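Local structure of putative cell surface protein (Streptococcus pyogenes, 4OFQ) at residues 36-41 / 154-159; 72-77 / 164-169. The protein is a streptococcal surface adhesin of the antigen I/II family, whose C-terminal region of beta-sandwich domains probably helps present the adhesive part of the molecule. One frame throughout, in Å; residues are numbered along the deposited sequence.

Contact 1: 36-41 / 154-159; sequences NSTLTY and SFKLKQ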
loop_
_atom_site.group_PDB
_atom_site.type_symbol
_atom_site.label_atom_id
_atom_site.label_comp_id
_atom_site.label_asym_id
_atom_site.label_seq_id
_atom_site.Cartn_x
_atom_site.Cartn_y
_atom_site.Cartn_z
ATOM N N ASN A 36 -3.038 3.936 -0.263
ATOM C CA ASN A 36 -4.326 3.363 -0.650
ATOM C C ASN A 36 -4.246 1.909 -1.122
ATOM O O ASN A 36 -5.218 1.388 -1.664
ATOM C CB ASN A 36 -5.022 4.255 -1.702
ATOM C CG ASN A 36 -4.311 4.243 -3.065
ATOM O OD1 ASN A 36 -3.372 3.472 -3.293
ATOM N ND2 ASN A 36 -4.775 5.096 -3.981
ATOM N N SER A 37 -3.088 1.268 -0.950
ATOM C CA SER A 37 -2.900 -0.130 -1.385
ATOM C C SER A 37 -3.805 -1.101 -0.633
ATOM O O SER A 37 -4.116 -0.895 0.541
ATOM C CB SER A 37 -1.439 -0.584 -1.201
ATOM O OG SER A 37 -0.556 0.151 -2.049
ATOM N N THR A 38 -4.230 -2.153 -1.321
ATOM C CA THR A 38 -4.912 -3.265 -0.666
ATOM C C THR A 38 -3.842 -4.300 -0.442
ATOM O O THR A 38 -3.138 -4.650 -1.379
ATOM C CB THR A 38 -5.997 -3.867 -1.573
ATOM O OG1 THR A 38 -6.977 -2.862 -1.872
ATOM C CG2 THR A 38 -6.678 -5.062 -0.887
ATOM N N LEU A 39 -3.692 -4.760 0.800
ATOM C CA LEU A 39 -2.736 -5.810 1.100
ATOM C C LEU A 39 -3.430 -7.165 1.108
ATOM O O LEU A 39 -4.281 -7.430 1.960
ATOM C CB LEU A 39 -2.081 -5.564 2.467
ATOM C CG LEU A 39 -1.544 -4.142 2.628
ATOM C CD1 LEU A 39 -0.854 -3.983 3.964
ATOM C CD2 LEU A 39 -0.582 -3.850 1.489
ATOM N N THR A 40 -3.033 -8.037 0.186
ATOM C CA THR A 40 -3.628 -9.367 0.115
ATOM C C THR A 40 -2.640 -10.430 0.551
ATOM O O THR A 40 -1.605 -10.626 -0.087
ATOM C CB THR A 40 -4.150 -9.674 -1.292
ATOM O OG1 THR A 40 -5.218 -8.769 -1.595
ATOM C CG2 THR A 40 -4.688 -11.119 -1.366
ATOM N N TYR A 41 -2.965 -11.085 1.662
ATOM C CA TYR A 41 -2.127 -12.113 2.240
ATOM C C TYR A 41 -2.703 -13.487 1.972
ATOM O O TYR A 41 -3.934 -13.668 1.915
ATOM C CB TYR A 41 -2.037 -11.924 3.754
ATOM C CG TYR A 41 -1.426 -10.622 4.218
ATOM C CD1 TYR A 41 -0.039 -10.454 4.257
ATOM C CD2 TYR A 41 -2.228 -9.578 4.670
ATOM C CE1 TYR A 41 0.524 -9.264 4.703
ATOM C CE2 TYR A 41 -1.685 -8.397 5.117
ATOM C CZ TYR A 41 -0.304 -8.246 5.141
ATOM O OH TYR A 41 0.232 -7.061 5.575
ATOM N N SER A 154 -7.721 -9.855 2.726
ATOM C CA SER A 154 -7.309 -8.532 2.229
ATOM C C SER A 154 -7.562 -7.442 3.264
ATOM O O SER A 154 -8.672 -7.349 3.798
ATOM C CB SER A 154 -8.055 -8.181 0.932
ATOM O OG SER A 154 -7.717 -9.100 -0.097
ATOM N N PHE A 155 -6.555 -6.596 3.513
ATOM C CA PHE A 155 -6.688 -5.460 4.431
ATOM C C PHE A 155 -6.380 -4.142 3.706
ATOM O O PHE A 155 -5.567 -4.109 2.763
ATOM C CB PHE A 155 -5.671 -5.547 5.577
ATOM C CG PHE A 155 -5.888 -6.688 6.544
ATOM C CD1 PHE A 155 -6.789 -6.568 7.605
ATOM C CD2 PHE A 155 -5.122 -7.843 6.450
ATOM C CE1 PHE A 155 -6.950 -7.599 8.516
ATOM C CE2 PHE A 155 -5.282 -8.888 7.364
ATOM C CZ PHE A 155 -6.187 -8.756 8.399
ATOM N N LYS A 156 -6.993 -3.059 4.181
ATOM C CA LYS A 156 -6.550 -1.698 3.844
ATOM C C LYS A 156 -5.739 -1.098 5.008
ATOM O O LYS A 156 -5.845 -1.553 6.151
ATOM C CB LYS A 156 -7.755 -0.793 3.605
ATOM C CG LYS A 156 -8.830 -1.402 2.723
ATOM C CD LYS A 156 -8.460 -1.374 1.261
ATOM C CE LYS A 156 -9.602 -1.954 0.420
ATOM N NZ LYS A 156 -9.333 -1.901 -1.057
ATOM N N LEU A 157 -4.956 -0.061 4.712
ATOM C CA LEU A 157 -4.214 0.682 5.739
ATOM C C LEU A 157 -5.095 1.755 6.406
ATOM O O LEU A 157 -6.053 2.244 5.806
ATOM C CB LEU A 157 -3.008 1.375 5.097
ATOM C CG LEU A 157 -1.990 0.468 4.396
ATOM C CD1 LEU A 157 -0.905 1.289 3.702
ATOM C CD2 LEU A 157 -1.380 -0.481 5.417
ATOM N N LYS A 158 -4.758 2.133 7.639
ATOM C CA LYS A 158 -5.422 3.260 8.291
ATOM C C LYS A 158 -5.020 4.545 7.580
ATOM O O LYS A 158 -3.855 4.724 7.240
ATOM C CB LYS A 158 -5.046 3.336 9.775
ATOM C CG LYS A 158 -5.603 2.170 10.628
ATOM C CD LYS A 158 -5.280 2.381 12.111
ATOM C CE LYS A 158 -6.119 1.445 12.977
ATOM N NZ LYS A 158 -5.829 1.517 14.441
ATOM N N GLN A 159 -5.964 5.442 7.333
ATOM C CA GLN A 159 -5.581 6.662 6.619
ATOM C C GLN A 159 -4.611 7.543 7.408
ATOM O O GLN A 159 -3.844 8.298 6.815
ATOM C CB GLN A 159 -6.792 7.450 6.107
ATOM C CG GLN A 159 -7.976 7.511 7.049
ATOM C CD GLN A 159 -9.239 7.976 6.344
ATOM O OE1 GLN A 159 -9.885 7.204 5.634
ATOM N NE2 GLN A 159 -9.590 9.246 6.526
HETATM O O HOH W 1 -4.852 1.025 2.004
#
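The rings of Tyr41 and Phe155 touch: Phe155 CD2 lies at the edge of the Tyr41 ring, near its plane, 3.7 Å from Tyr41 CE2, while Tyr41 CD2 lies in the plane of the Phe155 ring. The side chains cross at about a right angle, and the ring atoms that approach are CD2 and CE2 of each. Other residues attend to both rings, since Lys18 makes a cation-pi contact with Tyr41, and Tyr70, a calcium ligand, meets Phe155 with planes at about 40°. On the same face of the sheet Leu39 CD1 touches Leu157 CD2 at 3.8 Å.

Beneath them, Leu39 and Phe155 form an antiparallel hydrogen-bonded pair: Leu39 N to Phe155 O is 2.8 Å, and Phe155 N to Leu39 O is 2.9 Å. The other face is polar. Thr40 OG1 and Ser154 OG share a hydrogen bond of 2.9 Å, and Ser154 OG also bonds Asn83. The Lys156 chain, bent at chi2 (-77°), curls back so that NZ donates to Thr38 OG1. Where the strands part, one water bridges Ser37 O and Leu157 N. Strand 38-45 lies between strands 17-20 and 149-157 in one sheet of the sandwich, its Leu39 and Tyr41 side chains packing on Ile166 of strand 164-174 in the facing sheet.

Contact 2: 72-77 / 164-169; sequences DEAIDG and GDITNQ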
loop_
_atom_site.group_PDB
_atom_site.type_symbol
_atom_site.label_atom_id
_atom_site.label_comp_id
_atom_site.label_asym_id
_atom_site.label_seq_id
_atom_site.Cartn_x
_atom_site.Cartn_y
_atom_site.Cartn_z
ATOM N N ASP A 72 -1.649 -3.131 14.260
ATOM C CA ASP A 72 -2.900 -2.379 14.338
ATOM C C ASP A 72 -2.744 -0.856 14.195
ATOM O O ASP A 72 -3.728 -0.152 14.024
ATOM C CB ASP A 72 -3.739 -2.789 15.569
ATOM C CG ASP A 72 -3.117 -2.370 16.897
ATOM O OD1 ASP A 72 -2.418 -1.336 16.966
ATOM O OD2 ASP A 72 -3.359 -3.083 17.893
ATOM N N GLU A 73 -1.510 -0.365 14.258
ATOM C CA GLU A 73 -1.227 1.051 14.001
ATOM C C GLU A 73 -1.246 1.336 12.502
ATOM O O GLU A 73 -1.470 2.467 12.067
ATOM C CB GLU A 73 0.143 1.430 14.563
ATOM C CG GLU A 73 0.519 2.896 14.368
ATOM C CD GLU A 73 2.023 3.141 14.411
ATOM O OE1 GLU A 73 2.764 2.259 14.902
ATOM O OE2 GLU A 73 2.463 4.217 13.944
ATOM N N ALA A 74 -1.016 0.295 11.713
ATOM C CA ALA A 74 -0.820 0.436 10.278
ATOM C C ALA A 74 -2.028 -0.068 9.500
ATOM O O ALA A 74 -2.603 0.644 8.669
ATOM C CB ALA A 74 0.434 -0.331 9.857
ATOM N N ILE A 75 -2.407 -1.306 9.777
ATOM C CA ILE A 75 -3.514 -1.938 9.091
ATOM C C ILE A 75 -4.822 -1.620 9.791
ATOM O O ILE A 75 -4.913 -1.701 11.013
ATOM C CB ILE A 75 -3.291 -3.466 9.019
ATOM C CG1 ILE A 75 -2.332 -3.786 7.869
ATOM C CG2 ILE A 75 -4.589 -4.197 8.828
ATOM C CD1 ILE A 75 -1.691 -5.161 7.949
ATOM N N ASP A 76 -5.823 -1.211 9.020
ATOM C CA ASP A 76 -7.184 -1.086 9.542
ATOM C C ASP A 76 -7.818 -2.477 9.674
ATOM O O ASP A 76 -8.291 -3.045 8.695
ATOM C CB ASP A 76 -8.026 -0.201 8.614
ATOM C CG ASP A 76 -9.463 -0.050 9.092
ATOM O OD1 ASP A 76 -9.776 -0.489 10.229
ATOM O OD2 ASP A 76 -10.276 0.511 8.325
ATOM N N GLY A 77 -7.827 -3.033 10.884
ATOM C CA GLY A 77 -8.362 -4.377 11.067
ATOM C C GLY A 77 -9.823 -4.529 10.656
ATOM O O GLY A 77 -10.265 -5.589 10.228
ATOM N N GLY A 164 6.039 4.376 7.931
ATOM C CA GLY A 164 6.475 3.343 8.851
ATOM C C GLY A 164 6.432 1.998 8.160
ATOM O O GLY A 164 6.241 1.912 6.945
ATOM N N ASP A 165 6.605 0.932 8.926
ATOM C CA ASP A 165 6.506 -0.391 8.340
ATOM C C ASP A 165 5.209 -1.078 8.722
ATOM O O ASP A 165 4.594 -0.752 9.727
ATOM C CB ASP A 165 7.719 -1.230 8.708
ATOM C CG ASP A 165 9.010 -0.565 8.287
ATOM O OD1 ASP A 165 9.321 -0.590 7.071
ATOM O OD2 ASP A 165 9.686 0.007 9.169
ATOM N N ILE A 166 4.792 -2.002 7.866
ATOM C CA ILE A 166 3.570 -2.758 8.041
ATOM C C ILE A 166 3.993 -4.187 8.304
ATOM O O ILE A 166 4.821 -4.729 7.569
ATOM C CB ILE A 166 2.751 -2.721 6.742
ATOM C CG1 ILE A 166 2.402 -1.270 6.390
ATOM C CG2 ILE A 166 1.491 -3.570 6.879
ATOM C CD1 ILE A 166 2.229 -1.018 4.891
ATOM N N THR A 167 3.457 -4.793 9.359
ATOM C CA THR A 167 3.776 -6.188 9.658
ATOM C C THR A 167 2.499 -7.002 9.768
ATOM O O THR A 167 1.457 -6.488 10.150
ATOM C CB THR A 167 4.619 -6.345 10.951
ATOM O OG1 THR A 167 3.819 -6.024 12.094
ATOM C CG2 THR A 167 5.868 -5.436 10.905
ATOM N N ASN A 168 2.585 -8.265 9.379
ATOM C CA ASN A 168 1.492 -9.201 9.561
ATOM C C ASN A 168 2.127 -10.531 9.935
ATOM O O ASN A 168 3.096 -10.957 9.297
ATOM C CB ASN A 168 0.665 -9.326 8.280
ATOM C CG ASN A 168 -0.628 -10.080 8.503
ATOM O OD1 ASN A 168 -1.452 -9.645 9.299
ATOM N N GLN A 169 1.602 -11.177 10.973
ATOM C CA GLN A 169 2.156 -12.457 11.412
ATOM C C GLN A 169 1.005 -13.372 11.834
ATOM O O GLN A 169 0.078 -12.936 12.503
ATOM C CB GLN A 169 3.117 -12.241 12.586
ATOM C CG GLN A 169 3.877 -13.497 13.018
ATOM C CD GLN A 169 4.808 -13.259 14.182
ATOM O OE1 GLN A 169 4.756 -12.220 14.833
ATOM N NE2 GLN A 169 5.667 -14.234 14.459
#
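Ile75 and Ile166 share a first-torsion geometry: in each, CG1 lies across from the backbone C (chi1 -81° and -60°) and CG2 across from the backbone N. In Ile75 the extended second torsion, chi2 162°, carries CD1 out to Ile166, where it meets the CG2 branch at 3.7 Å. Ile75 CG1 follows behind at 4.0 Å from the same Ile166 CG2, and the two side chains cross at about a right angle. The other branch of Ile166 is used separately: CG1 lies 4.1 Å from Ala74 CB, a methyl that points toward strand 164-169 and also approaches Asp165 O. Ile166 therefore meets two consecutive residues with different branches.

The join is apolar packing between the two layers of a beta sandwich. The short, weakly bonded strand 75-76 pairs with strand 149-157 in one sheet, whereas strand 164-174 belongs to the facing sheet, where Ile166 makes backbone hydrogen bonds with Asn186. Leu157 also packs on Ile166, and Phe161 touches Ala74, consistent with the burial of Ala74, Ile75 and Ile166.

Asn168, farther along the strand, is joined covalently through CG to NZ of Lys18, and the side-chain nitrogen ND2 is absent from the model. This is an intramolecular isopeptide bond, a crosslink known from antigen I/II proteins and other Gram-positive surface adhesins; it ties strand 164-174 to strand 17-20 across the sandwich. At the start of 72-77, Asp72 OD2 accepts a hydrogen bond from N of the calcium ligand Glu126.

How the contacts relate
From the N terminus the chain passes 36-41, then 72-77, 154-159 and 164-169. Contact 1 closes a loop of 112 residues between its segments, and contact 2 one of 86. Their segments alternate, so the loops cross instead of nesting. Strands 149-157 and 164-174 follow each other in the chain, but lie in different sheets: contact 1 pairs strands within one sheet, whereas contact 2 spans to the other. With centres about 9 Å apart, the contacts also touch. Lys158 N lies 2.8 Å from Ala74 O and Lys156 O 2.9 Å from Asp76 N, both probable hydrogen bonds, while Phe155 CD1 packs on Ile75 CG2.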